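Local atomic coordinates of beta subunit of a putative Aromatic-ring-hydroxylating dioxygenase (Novosphingobium aromaticivorans DSM 12444, PDB entry 3EBY), a protein that probably serves as the beta subunit of an aromatic-ring-hydroxylating dioxygenase, an NTF2-like chain that associates with two further copies of itself. Residues Y23-D28 against F87-I92; Q46-E51 against T147-T152; A59-C64 against I155-A160; A109-F114 against I124-K129. All coordinates share one frame; numbering follows the deposited sequence.

From the N terminus, residues 23-28 end the long first helix, and interaction 1 closes when the chain returns to them as strand 87-92. Interactions 2 and 3 open inside that loop, at 46-51 and 59-64, but close near the C-terminal end, at 147-152 and 155-160. Interaction 1 therefore crosses both, and these two cross each other. Interaction 4, the hairpin 109-114 with 124-129, opens after interaction 1 has closed and lies wholly within the larger loops of interactions 2 and 3. Together they tie the helix to one edge of the mixed sheet, pair its inner strands two by two, and hold the C-terminal loop against the other edge strand.

Interaction 1: residues Y23-D28 against F87-I92; sequences YGLCLD and FNRHLI
Asp-28 and His-90 each turn the side chain back beside their own backbone N (chi1 -65° and -76°), which brings the carboxylate up to the imidazole edge. His-90 ND1 donates to Asp-28 OD1 at 2.6 Å, almost straight and near the ring plane, on the syn side of the oxygen. The backbone His-90 N gives its hydrogen to Asp-28 OD2 at 2.7 Å, also on the syn side, so one carboxylate grips ring and main chain of the same residue. A water links Asp-28 OD2 to His-90 O. Over the guanidinium of Arg-89 lies Asp-28 CB; the long salt bridge from Asp-28 OD2 to Arg-89 NH1 (3.6 Å) acts through charge alone, and NH1 bonds to Ser-110 OG of a neighbouring subunit. Gly-24 CA covers a face of the imidazole, and Leu-27 CD1 comes to 3.9 Å from His-90 NE2, which bonds to Ile-163 O. With an alanine in place of Asp-28, His-90 ND1 and N would probably lose their acceptors and the ring would be freer to turn. Helix segment 23-28 runs antiparallel to strand 87-92 (174°), the long N-terminal helix packing on the curved sheet as in NTF2-like folds.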
loop_
_atom_site.group_PDB
_atom_site.type_symbol
_atom_site.label_atom_id
_atom_site.label_comp_id
_atom_site.label_asym_id
_atom_site.label_seq_id
_atom_site.Cartn_x
_atom_site.Cartn_y
_atom_site.Cartn_z
ATOM N N TYR A 23 12.177 5.732 -2.350
ATOM C CA TYR A 23 12.815 4.689 -3.163
ATOM C C TYR A 23 11.848 4.259 -4.292
ATOM O O TYR A 23 12.222 4.160 -5.475
ATOM C CB TYR A 23 13.179 3.494 -2.258
ATOM C CG TYR A 23 13.801 2.291 -2.968
ATOM C CD1 TYR A 23 13.008 1.354 -3.637
ATOM C CD2 TYR A 23 15.175 2.078 -2.945
ATOM C CE1 TYR A 23 13.580 0.268 -4.283
ATOM C CE2 TYR A 23 15.746 0.975 -3.599
ATOM C CZ TYR A 23 14.950 0.105 -4.283
ATOM O OH TYR A 23 15.518 -1.010 -4.889
ATOM N N GLY A 24 10.605 3.985 -3.929
ATOM C CA GLY A 24 9.603 3.615 -4.932
ATOM C C GLY A 24 9.384 4.706 -5.958
ATOM O O GLY A 24 9.259 4.421 -7.148
ATOM N N LEU A 25 9.299 5.967 -5.498
ATOM C CA LEU A 25 9.012 7.089 -6.419
ATOM C C LEU A 25 10.199 7.368 -7.350
ATOM O O LEU A 25 10.003 7.665 -8.526
ATOM C CB LEU A 25 8.603 8.356 -5.664
ATOM C CG LEU A 25 7.090 8.447 -5.353
ATOM C CD1 LEU A 25 6.795 9.701 -4.541
ATOM C CD2 LEU A 25 6.251 8.424 -6.637
ATOM N N CYS A 26 11.419 7.229 -6.826
ATOM C CA CYS A 26 12.647 7.373 -7.625
ATOM C C CYS A 26 12.624 6.423 -8.836
ATOM O O CYS A 26 12.793 6.863 -9.987
ATOM C CB CYS A 26 13.870 7.120 -6.704
ATOM S SG CYS A 26 15.293 6.562 -7.514
ATOM N N LEU A 27 12.287 5.157 -8.607
ATOM C CA LEU A 27 12.238 4.179 -9.695
ATOM C C LEU A 27 11.048 4.412 -10.640
ATOM O O LEU A 27 11.207 4.385 -11.868
ATOM C CB LEU A 27 12.222 2.731 -9.150
ATOM C CG LEU A 27 13.544 2.334 -8.441
ATOM C CD1 LEU A 27 13.421 0.952 -7.687
ATOM C CD2 LEU A 27 14.673 2.341 -9.437
ATOM N N ASP A 28 9.883 4.706 -10.066
ATOM C CA ASP A 28 8.665 4.887 -10.864
ATOM C C ASP A 28 8.744 6.132 -11.758
ATOM O O ASP A 28 8.224 6.128 -12.872
ATOM C CB ASP A 28 7.467 4.996 -9.972
ATOM C CG ASP A 28 7.191 3.714 -9.185
ATOM O OD1 ASP A 28 7.763 2.642 -9.533
ATOM O OD2 ASP A 28 6.412 3.800 -8.218
ATOM N N PHE A 87 5.859 1.595 -17.995
ATOM C CA PHE A 87 5.630 2.462 -16.856
ATOM C C PHE A 87 5.444 1.593 -15.626
ATOM O O PHE A 87 4.603 0.688 -15.620
ATOM C CB PHE A 87 4.395 3.325 -17.051
ATOM C CG PHE A 87 4.504 4.286 -18.198
ATOM C CD1 PHE A 87 5.730 4.817 -18.568
ATOM C CD2 PHE A 87 3.371 4.679 -18.898
ATOM C CE1 PHE A 87 5.826 5.689 -19.641
ATOM C CE2 PHE A 87 3.467 5.583 -19.944
ATOM C CZ PHE A 87 4.699 6.070 -20.318
ATOM N N ASN A 88 6.215 1.901 -14.591
ATOM C CA ASN A 88 6.178 1.146 -13.350
ATOM C C ASN A 88 5.568 1.935 -12.231
ATOM O O ASN A 88 5.709 3.163 -12.159
ATOM C CB ASN A 88 7.580 0.701 -12.950
ATOM C CG ASN A 88 8.183 -0.265 -13.943
ATOM O OD1 ASN A 88 7.579 -1.302 -14.269
ATOM N ND2 ASN A 88 9.282 0.152 -14.568
ATOM N N ARG A 89 4.979 1.201 -11.286
ATOM C CA ARG A 89 4.353 1.777 -10.132
ATOM C C ARG A 89 4.607 0.842 -8.949
ATOM O O ARG A 89 4.185 -0.310 -8.978
ATOM C CB ARG A 89 2.845 1.868 -10.388
ATOM C CG ARG A 89 2.064 2.491 -9.302
ATOM C CD ARG A 89 2.527 3.874 -9.081
ATOM N NE ARG A 89 2.642 4.618 -10.334
ATOM C CZ ARG A 89 3.345 5.735 -10.451
ATOM N NH1 ARG A 89 4.006 6.212 -9.418
ATOM N NH2 ARG A 89 3.370 6.385 -11.587
ATOM N N HIS A 90 5.268 1.352 -7.912
ATOM C CA HIS A 90 5.485 0.592 -6.655
ATOM C C HIS A 90 4.448 1.005 -5.606
ATOM O O HIS A 90 4.195 2.210 -5.396
ATOM C CB HIS A 90 6.858 0.917 -6.035
ATOM C CG HIS A 90 8.032 0.279 -6.713
ATOM N ND1 HIS A 90 8.485 0.689 -7.949
ATOM C CD2 HIS A 90 8.994 -0.546 -6.217
ATOM C CE1 HIS A 90 9.592 0.025 -8.250
ATOM N NE2 HIS A 90 9.910 -0.754 -7.226
ATOM N N LEU A 91 3.879 0.014 -4.930
ATOM C CA LEU A 91 3.271 0.234 -3.649
ATOM C C LEU A 91 4.058 -0.571 -2.615
ATOM O O LEU A 91 4.240 -1.783 -2.754
ATOM C CB LEU A 91 1.776 -0.124 -3.618
ATOM C CG LEU A 91 0.802 0.742 -4.454
ATOM C CD1 LEU A 91 -0.589 0.121 -4.336
ATOM C CD2 LEU A 91 0.725 2.185 -3.968
ATOM N N ILE A 92 4.539 0.110 -1.592
ATOM C CA ILE A 92 5.339 -0.512 -0.551
ATOM C C ILE A 92 4.630 -0.415 0.794
ATOM O O ILE A 92 4.192 0.671 1.234
ATOM C CB ILE A 92 6.772 0.137 -0.491
ATOM C CG1 ILE A 92 7.394 0.126 -1.905
ATOM C CG2 ILE A 92 7.661 -0.589 0.521
ATOM C CD1 ILE A 92 8.713 0.951 -2.051
HETATM O O HOH W 1 10.655 2.387 -13.803
HETATM O O HOH W 2 6.014 4.287 -5.617
HETATM O O HOH W 3 8.273 3.949 -14.565
#

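Interaction 2: residues Q46-E51 against T147-T152; sequences QVIARE and TCIYDT
Asp-151 OD1 is gripped by two nitrogens of Arg-50: NE at 2.8 Å, reaching it from above the carboxylate plane, and, weakly, NH2. The same Arg-50 NH2 donates almost straight to Asp-151 OD2 at 3.3 Å, on the syn side, which makes a side-on, two-nitrogen salt bridge with guanidinium and carboxylate planes 24° apart. Arg-50 NH1 turns instead to the backbone oxygen of Asp-28 of a neighbouring subunit. A leucine in place of Arg-50 would probably leave Asp-151 with little more than a long, weak ion pair to Arg-89 of that subunit, and remove the bond to its Asp-28 O. Behind the ion pair the strands run parallel. Cys-148 N bonds to Gln-46 O at 2.8 Å, Ile-48 N to Cys-148 O, Tyr-150 N to Ile-48 O, and Arg-50 N to Tyr-150 O at 2.9 Å. At the other end the Gln-46 amide lies alongside Thr-147, with Gln-46 NE2 donating in its own plane to Thr-147 OG1 at 3.0 Å. The Tyr-150 ring, its CG between backbone N and carbonyl carbon (chi1 72°), folds back over the partner strand. Ala-49 CA sits over the Tyr-150 face, a CH-pi contact 3.9 Å from the centroid, and Val-47 CG1 meets Tyr-150 CD2 at 3.5 Å. In the sheet, strand 60-64 pairs with the far side of strand 43-49, and strand 122-135 with the far side of strand 142-150.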
loop_
_atom_site.group_PDB
_atom_site.type_symbol
_atom_site.label_atom_id
_atom_site.label_comp_id
_atom_site.label_asym_id
_atom_site.label_seq_id
_atom_site.Cartn_x
_atom_site.Cartn_y
_atom_site.Cartn_z
ATOM N N GLN A 46 20.155 -7.605 -4.258
ATOM C CA GLN A 46 19.828 -8.795 -5.012
ATOM C C GLN A 46 18.332 -9.022 -5.103
ATOM O O GLN A 46 17.535 -8.526 -4.266
ATOM C CB GLN A 46 20.548 -10.019 -4.437
ATOM C CG GLN A 46 20.080 -10.475 -3.102
ATOM C CD GLN A 46 21.028 -11.511 -2.468
ATOM O OE1 GLN A 46 21.884 -12.108 -3.152
ATOM N NE2 GLN A 46 20.890 -11.707 -1.170
ATOM N N VAL A 47 17.952 -9.748 -6.146
ATOM C CA VAL A 47 16.558 -10.068 -6.432
ATOM C C VAL A 47 16.514 -11.613 -6.599
ATOM O O VAL A 47 17.176 -12.175 -7.498
ATOM C CB VAL A 47 16.063 -9.329 -7.709
ATOM C CG1 VAL A 47 14.623 -9.770 -8.057
ATOM C CG2 VAL A 47 16.146 -7.756 -7.513
ATOM N N ILE A 48 15.811 -12.280 -5.682
ATOM C CA ILE A 48 15.839 -13.736 -5.579
ATOM C C ILE A 48 14.448 -14.288 -5.371
ATOM O O ILE A 48 13.630 -13.690 -4.663
ATOM C CB ILE A 48 16.728 -14.205 -4.403
ATOM C CG1 ILE A 48 16.453 -13.366 -3.150
ATOM C CG2 ILE A 48 18.178 -14.097 -4.775
ATOM C CD1 ILE A 48 16.821 -14.078 -1.843
ATOM N N ALA A 49 14.158 -15.405 -6.031
ATOM C CA ALA A 49 12.828 -16.058 -5.901
ATOM C C ALA A 49 12.615 -16.608 -4.492
ATOM O O ALA A 49 13.555 -17.098 -3.866
ATOM C CB ALA A 49 12.701 -17.183 -6.940
ATOM N N ARG A 50 11.379 -16.504 -3.981
ATOM C CA ARG A 50 11.050 -16.977 -2.624
ATOM C C ARG A 50 11.565 -18.415 -2.395
ATOM O O ARG A 50 12.150 -18.720 -1.358
ATOM C CB ARG A 50 9.531 -16.934 -2.401
ATOM C CG ARG A 50 9.097 -17.275 -0.959
ATOM C CD ARG A 50 7.598 -17.627 -0.856
ATOM N NE ARG A 50 6.678 -16.477 -0.929
ATOM C CZ ARG A 50 5.904 -16.051 0.083
ATOM N NH1 ARG A 50 6.023 -16.577 1.308
ATOM N NH2 ARG A 50 5.059 -15.051 -0.111
ATOM N N GLU A 51 11.310 -19.291 -3.343
ATOM C CA GLU A 51 11.718 -20.689 -3.175
ATOM C C GLU A 51 13.240 -20.900 -3.157
ATOM O O GLU A 51 13.731 -21.891 -2.589
ATOM C CB GLU A 51 11.100 -21.551 -4.246
ATOM C CG GLU A 51 9.634 -21.768 -4.043
ATOM C CD GLU A 51 9.009 -22.512 -5.175
ATOM O OE1 GLU A 51 9.004 -21.969 -6.300
ATOM O OE2 GLU A 51 8.496 -23.637 -4.939
ATOM N N THR A 147 17.550 -7.346 -0.161
ATOM C CA THR A 147 17.198 -8.533 -0.883
ATOM C C THR A 147 15.693 -8.465 -1.189
ATOM O O THR A 147 14.887 -8.298 -0.295
ATOM C CB THR A 147 17.502 -9.807 -0.058
ATOM O OG1 THR A 147 18.909 -9.892 0.233
ATOM C CG2 THR A 147 17.050 -11.059 -0.813
ATOM N N CYS A 148 15.358 -8.520 -2.473
ATOM C CA CYS A 148 13.965 -8.509 -2.916
ATOM C C CYS A 148 13.552 -9.941 -3.141
ATOM O O CYS A 148 14.013 -10.590 -4.104
ATOM C CB CYS A 148 13.835 -7.722 -4.234
ATOM S SG CYS A 148 14.565 -6.053 -4.220
ATOM N N ILE A 149 12.822 -10.492 -2.172
ATOM C CA ILE A 149 12.397 -11.903 -2.216
ATOM C C ILE A 149 11.008 -11.993 -2.893
ATOM O O ILE A 149 9.998 -11.518 -2.329
ATOM C CB ILE A 149 12.320 -12.526 -0.777
ATOM C CG1 ILE A 149 13.655 -12.378 -0.035
ATOM C CG2 ILE A 149 11.889 -14.022 -0.874
ATOM C CD1 ILE A 149 13.677 -13.007 1.356
ATOM N N TYR A 150 10.967 -12.503 -4.131
ATOM C CA TYR A 150 9.790 -12.313 -4.970
ATOM C C TYR A 150 9.016 -13.595 -5.301
ATOM O O TYR A 150 9.578 -14.715 -5.327
ATOM C CB TYR A 150 10.144 -11.535 -6.255
ATOM C CG TYR A 150 10.954 -12.360 -7.267
ATOM C CD1 TYR A 150 10.318 -13.138 -8.220
ATOM C CD2 TYR A 150 12.347 -12.358 -7.244
ATOM C CE1 TYR A 150 11.054 -13.894 -9.141
ATOM C CE2 TYR A 150 13.091 -13.116 -8.172
ATOM C CZ TYR A 150 12.438 -13.897 -9.082
ATOM O OH TYR A 150 13.174 -14.634 -10.008
ATOM N N ASP A 151 7.720 -13.411 -5.517
ATOM C CA ASP A 151 6.785 -14.505 -5.760
ATOM C C ASP A 151 6.559 -14.764 -7.263
ATOM O O ASP A 151 6.498 -15.906 -7.685
ATOM C CB ASP A 151 5.435 -14.187 -5.079
ATOM C CG ASP A 151 5.545 -14.121 -3.580
ATOM O OD1 ASP A 151 6.561 -14.647 -3.048
ATOM O OD2 ASP A 151 4.662 -13.487 -2.955
ATOM N N THR A 152 6.488 -13.689 -8.044
ATOM C CA THR A 152 6.051 -13.719 -9.442
ATOM C C THR A 152 7.129 -14.340 -10.346
ATOM O O THR A 152 8.260 -13.866 -10.374
ATOM C CB THR A 152 5.737 -12.301 -9.931
ATOM O OG1 THR A 152 4.987 -11.595 -8.913
ATOM C CG2 THR A 152 4.935 -12.321 -11.258
#

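Interaction 3: residues A59-C64 against I155-A160; sequences AAVMYC and IATLLA
A classic beta bulge, formed where Val-61 and Met-62 both face Val-47, puts the two side chains that meet the C-terminal loop next to each other on the edge strand. Val-61 CG1 comes to 3.9 Å from Ile-155 CG2, the two side chains sliding past each other in opposite directions. CG1 stands anti to the backbone N (chi1 175°), which sends it out toward the loop; Val-61 has two conformers, so this applies to the one described. Thr-157 CG2 lies farther off, 4.3 Å from the same Val-61 CG1, at the more open margin. Met-62, built as selenomethionine, begins extended and bends only at its end. Met-62 CE lies 4.0 Å from Ala-160 CB, although the SE-to-CE bond is modelled short and the methyl position is correspondingly approximate.

The bulge belongs to an outermost strand, within this chain, of the NTF2-like sheet, and the chain turns a corner at these two residues. The 155-160 loop, which has no regular structure, lies against this corner. A water links the segments, donating to Val-61 O at 3.2 Å and to Ala-156 O at 3.1 Å. Elsewhere Ala-156 N bonds to Tyr-125 OH, and Ile-155 also packs on Tyr-150. Met-62 also touches Arg-73 of helix 67-79, whose NH1 forms a weak hydrogen bond with Ala-160 O.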
loop_
_atom_site.group_PDB
_atom_site.type_symbol
_atom_site.label_atom_id
_atom_site.label_comp_id
_atom_site.label_asym_id
_atom_site.label_seq_id
_atom_site.Cartn_x
_atom_site.Cartn_y
_atom_site.Cartn_z
ATOM N N ALA A 59 19.818 -18.810 -6.506
ATOM C CA ALA A 59 20.080 -18.088 -7.703
ATOM C C ALA A 59 19.425 -16.722 -7.638
ATOM O O ALA A 59 18.208 -16.612 -7.449
ATOM C CB ALA A 59 19.531 -18.882 -8.905
ATOM N N ALA A 60 20.232 -15.680 -7.769
ATOM C CA ALA A 60 19.706 -14.336 -7.868
ATOM C C ALA A 60 19.558 -13.997 -9.344
ATOM O O ALA A 60 20.481 -14.205 -10.122
ATOM C CB ALA A 60 20.654 -13.350 -7.201
ATOM N N VAL A 61 18.425 -13.416 -9.711
ATOM C CA VAL A 61 18.186 -12.997 -11.096
ATOM C C VAL A 61 18.630 -11.530 -11.339
ATOM O O VAL A 61 18.659 -11.056 -12.476
ATOM C CB VAL A 61 16.701 -13.214 -11.477
ATOM C CG1 VAL A 61 16.411 -12.662 -12.866
ATOM C CG2 VAL A 61 16.357 -14.726 -11.412
HETATM N N MSE A 62 18.972 -10.826 -10.265
HETATM C CA MSE A 62 19.624 -9.522 -10.356
HETATM C C MSE A 62 20.555 -9.437 -9.147
HETATM O O MSE A 62 20.223 -9.909 -8.053
HETATM C CB MSE A 62 18.591 -8.375 -10.366
HETATM C CG MSE A 62 19.124 -7.078 -10.900
HETATM SE SE MSE A 62 17.706 -5.699 -11.157
HETATM C CE MSE A 62 16.485 -6.610 -11.521
ATOM N N TYR A 63 21.793 -9.015 -9.368
ATOM C CA TYR A 63 22.786 -9.124 -8.308
ATOM C C TYR A 63 23.878 -8.039 -8.439
ATOM O O TYR A 63 24.500 -7.893 -9.511
ATOM C CB TYR A 63 23.416 -10.497 -8.359
ATOM C CG TYR A 63 24.488 -10.720 -7.325
ATOM C CD1 TYR A 63 25.811 -10.399 -7.588
ATOM C CD2 TYR A 63 24.181 -11.290 -6.101
ATOM C CE1 TYR A 63 26.794 -10.629 -6.642
ATOM C CE2 TYR A 63 25.137 -11.485 -5.150
ATOM C CZ TYR A 63 26.444 -11.169 -5.429
ATOM O OH TYR A 63 27.394 -11.388 -4.480
ATOM N N CYS A 64 24.054 -7.259 -7.372
ATOM C CA CYS A 64 25.075 -6.191 -7.323
ATOM C C CYS A 64 25.739 -6.228 -5.959
ATOM O O CYS A 64 25.071 -6.033 -4.954
ATOM C CB CYS A 64 24.443 -4.829 -7.513
ATOM S SG CYS A 64 23.454 -4.564 -8.998
ATOM N N ILE A 155 10.007 -12.499 -14.830
ATOM C CA ILE A 155 10.647 -11.263 -14.465
ATOM C C ILE A 155 11.585 -10.952 -15.628
ATOM O O ILE A 155 12.055 -11.881 -16.313
ATOM C CB ILE A 155 11.418 -11.413 -13.131
ATOM C CG1 ILE A 155 11.921 -10.062 -12.610
ATOM C CG2 ILE A 155 12.582 -12.406 -13.269
ATOM C CD1 ILE A 155 12.497 -10.140 -11.220
ATOM N N ALA A 156 11.797 -9.665 -15.897
ATOM C CA ALA A 156 12.678 -9.266 -17.009
ATOM C C ALA A 156 14.081 -9.803 -16.779
ATOM O O ALA A 156 14.629 -9.673 -15.675
ATOM C CB ALA A 156 12.728 -7.759 -17.131
ATOM N N THR A 157 14.706 -10.311 -17.840
ATOM C CA THR A 157 16.090 -10.752 -17.757
ATOM C C THR A 157 17.029 -9.966 -18.679
ATOM O O THR A 157 18.256 -10.146 -18.613
ATOM C CB THR A 157 16.237 -12.258 -18.048
ATOM O OG1 THR A 157 15.838 -12.545 -19.404
ATOM C CG2 THR A 157 15.390 -13.081 -17.061
ATOM N N LEU A 158 16.466 -9.062 -19.496
ATOM C CA LEU A 158 17.283 -8.170 -20.341
ATOM C C LEU A 158 16.943 -6.722 -20.008
ATOM O O LEU A 158 15.758 -6.325 -20.019
ATOM C CB LEU A 158 17.038 -8.446 -21.845
ATOM C CG LEU A 158 17.810 -7.564 -22.856
ATOM C CD1 LEU A 158 19.307 -7.884 -22.802
ATOM C CD2 LEU A 158 17.271 -7.747 -24.283
ATOM N N LEU A 159 17.971 -5.945 -19.669
ATOM C CA LEU A 159 17.797 -4.497 -19.378
ATOM C C LEU A 159 16.662 -4.261 -18.382
ATOM O O LEU A 159 15.812 -3.371 -18.573
ATOM C CB LEU A 159 17.576 -3.709 -20.687
ATOM C CG LEU A 159 18.769 -3.710 -21.656
ATOM C CD1 LEU A 159 18.383 -3.136 -23.018
ATOM C CD2 LEU A 159 19.997 -3.001 -21.077
ATOM N N ALA A 160 16.700 -5.022 -17.284
ATOM C CA ALA A 160 15.678 -4.979 -16.262
ATOM C C ALA A 160 15.820 -3.732 -15.361
ATOM O O ALA A 160 16.909 -3.422 -14.863
ATOM C CB ALA A 160 15.740 -6.273 -15.411
HETATM O O HOH W 4 17.443 -8.992 -14.584
#

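Interaction 4: residues A109-F114 against I124-K129; sequences ASYVVF and IYNAGK
Tyr-111 leaves its strand at CB with CG lodged between backbone N and carbonyl carbon (chi1 73°), the crowded position, and this lays the ring over Gly-128 of the partner strand. Tyr-111 CD2 lies 3.6 Å from Gly-128 O, while CD1 is near Asn-126 O. Farther out Tyr-111 CE2 comes to 3.3 Å from Lys-129 N, and Tyr-111 CE1 to 3.2 Å from Asn-126 OD1. Gly-128 CA forms a CH-pi contact over the face, 4.0 Å from the Tyr-111 ring centroid. At the tip, Tyr-111 OH donates to Asn-126 OD1 at 2.7 Å, nearly along the C=O axis, with ring and amide close to coplanar. Gly-128, with no side chain, lets the ring lie close over its backbone.

Around the ring the strands pair antiparallel: Tyr-111 and Gly-128 exchange backbone bonds in both directions, and Val-113 N bonds to Asn-126 O. Val-113 O accepts from both Tyr-125 N (2.9 Å) and Asn-126 N, because a classic beta bulge sets these two residues opposite Val-113. On the sheet face that carries Val-112, Phe-114 and Ile-124, the packing is through carbon: Val-112 CG1 meets Ile-124 CG2 at 3.8 Å and also lies over the rim of the Phe-114 ring. In the sheet this hairpin lies between strand 87-101, beyond 104-116, and strand 142-150, beyond 122-135; Val-112 and Lys-129 also meet a neighbouring subunit.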
loop_
_atom_site.group_PDB
_atom_site.type_symbol
_atom_site.label_atom_id
_atom_site.label_comp_id
_atom_site.label_asym_id
_atom_site.label_seq_id
_atom_site.Cartn_x
_atom_site.Cartn_y
_atom_site.Cartn_z
ATOM N N ALA A 109 9.641 -5.179 4.411
ATOM C CA ALA A 109 8.427 -4.512 3.937
ATOM C C ALA A 109 7.919 -5.197 2.677
ATOM O O ALA A 109 8.707 -5.498 1.766
ATOM C CB ALA A 109 8.711 -3.029 3.674
ATOM N N SER A 110 6.616 -5.486 2.635
ATOM C CA SER A 110 5.990 -6.045 1.454
ATOM C C SER A 110 5.922 -4.997 0.371
ATOM O O SER A 110 5.859 -3.814 0.658
ATOM C CB SER A 110 4.567 -6.555 1.746
ATOM O OG SER A 110 4.641 -7.691 2.594
ATOM N N TYR A 111 5.962 -5.448 -0.871
ATOM C CA TYR A 111 5.829 -4.565 -2.041
ATOM C C TYR A 111 5.156 -5.269 -3.219
ATOM O O TYR A 111 5.202 -6.498 -3.356
ATOM C CB TYR A 111 7.208 -4.028 -2.490
ATOM C CG TYR A 111 8.071 -5.089 -3.180
ATOM C CD1 TYR A 111 7.850 -5.447 -4.510
ATOM C CD2 TYR A 111 9.040 -5.794 -2.469
ATOM C CE1 TYR A 111 8.600 -6.463 -5.113
ATOM C CE2 TYR A 111 9.758 -6.866 -3.070
ATOM C CZ TYR A 111 9.522 -7.186 -4.379
ATOM O OH TYR A 111 10.182 -8.254 -4.972
ATOM N N VAL A 112 4.551 -4.459 -4.077
ATOM C CA VAL A 112 4.103 -4.919 -5.378
ATOM C C VAL A 112 4.483 -3.876 -6.377
ATOM O O VAL A 112 4.255 -2.682 -6.152
ATOM C CB VAL A 112 2.600 -5.210 -5.442
ATOM C CG1 VAL A 112 2.215 -5.624 -6.869
ATOM C CG2 VAL A 112 2.223 -6.343 -4.448
ATOM N N VAL A 113 5.085 -4.324 -7.476
ATOM C CA VAL A 113 5.386 -3.471 -8.603
ATOM C C VAL A 113 4.368 -3.793 -9.695
ATOM O O VAL A 113 4.195 -4.963 -10.081
ATOM C CB VAL A 113 6.825 -3.705 -9.199
ATOM C CG1 VAL A 113 7.035 -2.761 -10.388
ATOM C CG2 VAL A 113 7.886 -3.524 -8.139
ATOM N N PHE A 114 3.646 -2.779 -10.084
ATOM C CA PHE A 114 2.664 -2.839 -11.174
ATOM C C PHE A 114 3.296 -2.236 -12.436
ATOM O O PHE A 114 4.066 -1.269 -12.362
ATOM C CB PHE A 114 1.407 -2.042 -10.799
ATOM C CG PHE A 114 0.785 -2.458 -9.497
ATOM C CD1 PHE A 114 1.243 -1.938 -8.290
ATOM C CD2 PHE A 114 -0.204 -3.423 -9.465
ATOM C CE1 PHE A 114 0.704 -2.349 -7.089
ATOM C CE2 PHE A 114 -0.746 -3.850 -8.247
ATOM C CZ PHE A 114 -0.283 -3.329 -7.071
ATOM N N ILE A 124 0.144 -6.917 -12.596
ATOM C CA ILE A 124 1.102 -7.147 -11.530
ATOM C C ILE A 124 2.387 -7.712 -12.121
ATOM O O ILE A 124 2.375 -8.786 -12.752
ATOM C CB ILE A 124 0.582 -8.143 -10.470
ATOM C CG1 ILE A 124 -0.735 -7.642 -9.844
ATOM C CG2 ILE A 124 1.664 -8.332 -9.422
ATOM C CD1 ILE A 124 -1.683 -8.752 -9.429
ATOM N N TYR A 125 3.474 -6.955 -12.019
ATOM C CA TYR A 125 4.760 -7.360 -12.587
ATOM C C TYR A 125 5.598 -8.207 -11.626
ATOM O O TYR A 125 6.131 -9.268 -12.019
ATOM C CB TYR A 125 5.532 -6.129 -13.046
ATOM C CG TYR A 125 6.946 -6.400 -13.456
ATOM C CD1 TYR A 125 7.233 -7.244 -14.512
ATOM C CD2 TYR A 125 7.993 -5.861 -12.753
ATOM C CE1 TYR A 125 8.542 -7.512 -14.876
ATOM C CE2 TYR A 125 9.302 -6.151 -13.075
ATOM C CZ TYR A 125 9.572 -6.950 -14.163
ATOM O OH TYR A 125 10.886 -7.198 -14.501
ATOM N N ASN A 126 5.752 -7.724 -10.385
ATOM C CA ASN A 126 6.560 -8.424 -9.385
ATOM C C ASN A 126 6.048 -8.105 -7.994
ATOM O O ASN A 126 5.942 -6.915 -7.632
ATOM C CB ASN A 126 8.043 -8.009 -9.527
ATOM C CG ASN A 126 8.958 -8.805 -8.660
ATOM O OD1 ASN A 126 9.203 -8.437 -7.515
ATOM N ND2 ASN A 126 9.421 -9.966 -9.168
ATOM N N ALA A 127 5.623 -9.142 -7.266
ATOM C CA ALA A 127 5.236 -9.028 -5.845
ATOM C C ALA A 127 6.244 -9.752 -4.969
ATOM O O ALA A 127 6.709 -10.852 -5.318
ATOM C CB ALA A 127 3.803 -9.620 -5.611
ATOM N N GLY A 128 6.533 -9.189 -3.794
ATOM C CA GLY A 128 7.542 -9.782 -2.893
ATOM C C GLY A 128 7.646 -9.050 -1.577
ATOM O O GLY A 128 6.733 -8.316 -1.207
ATOM N N LYS A 129 8.779 -9.213 -0.894
ATOM C CA LYS A 129 9.096 -8.400 0.240
ATOM C C LYS A 129 10.571 -8.022 0.223
ATOM O O LYS A 129 11.409 -8.775 -0.318
ATOM C CB LYS A 129 8.746 -9.083 1.554
ATOM C CG LYS A 129 9.605 -10.258 1.909
ATOM C CD LYS A 129 9.362 -10.678 3.351
ATOM C CE LYS A 129 10.086 -11.961 3.678
ATOM N NZ LYS A 129 9.979 -12.297 5.162
#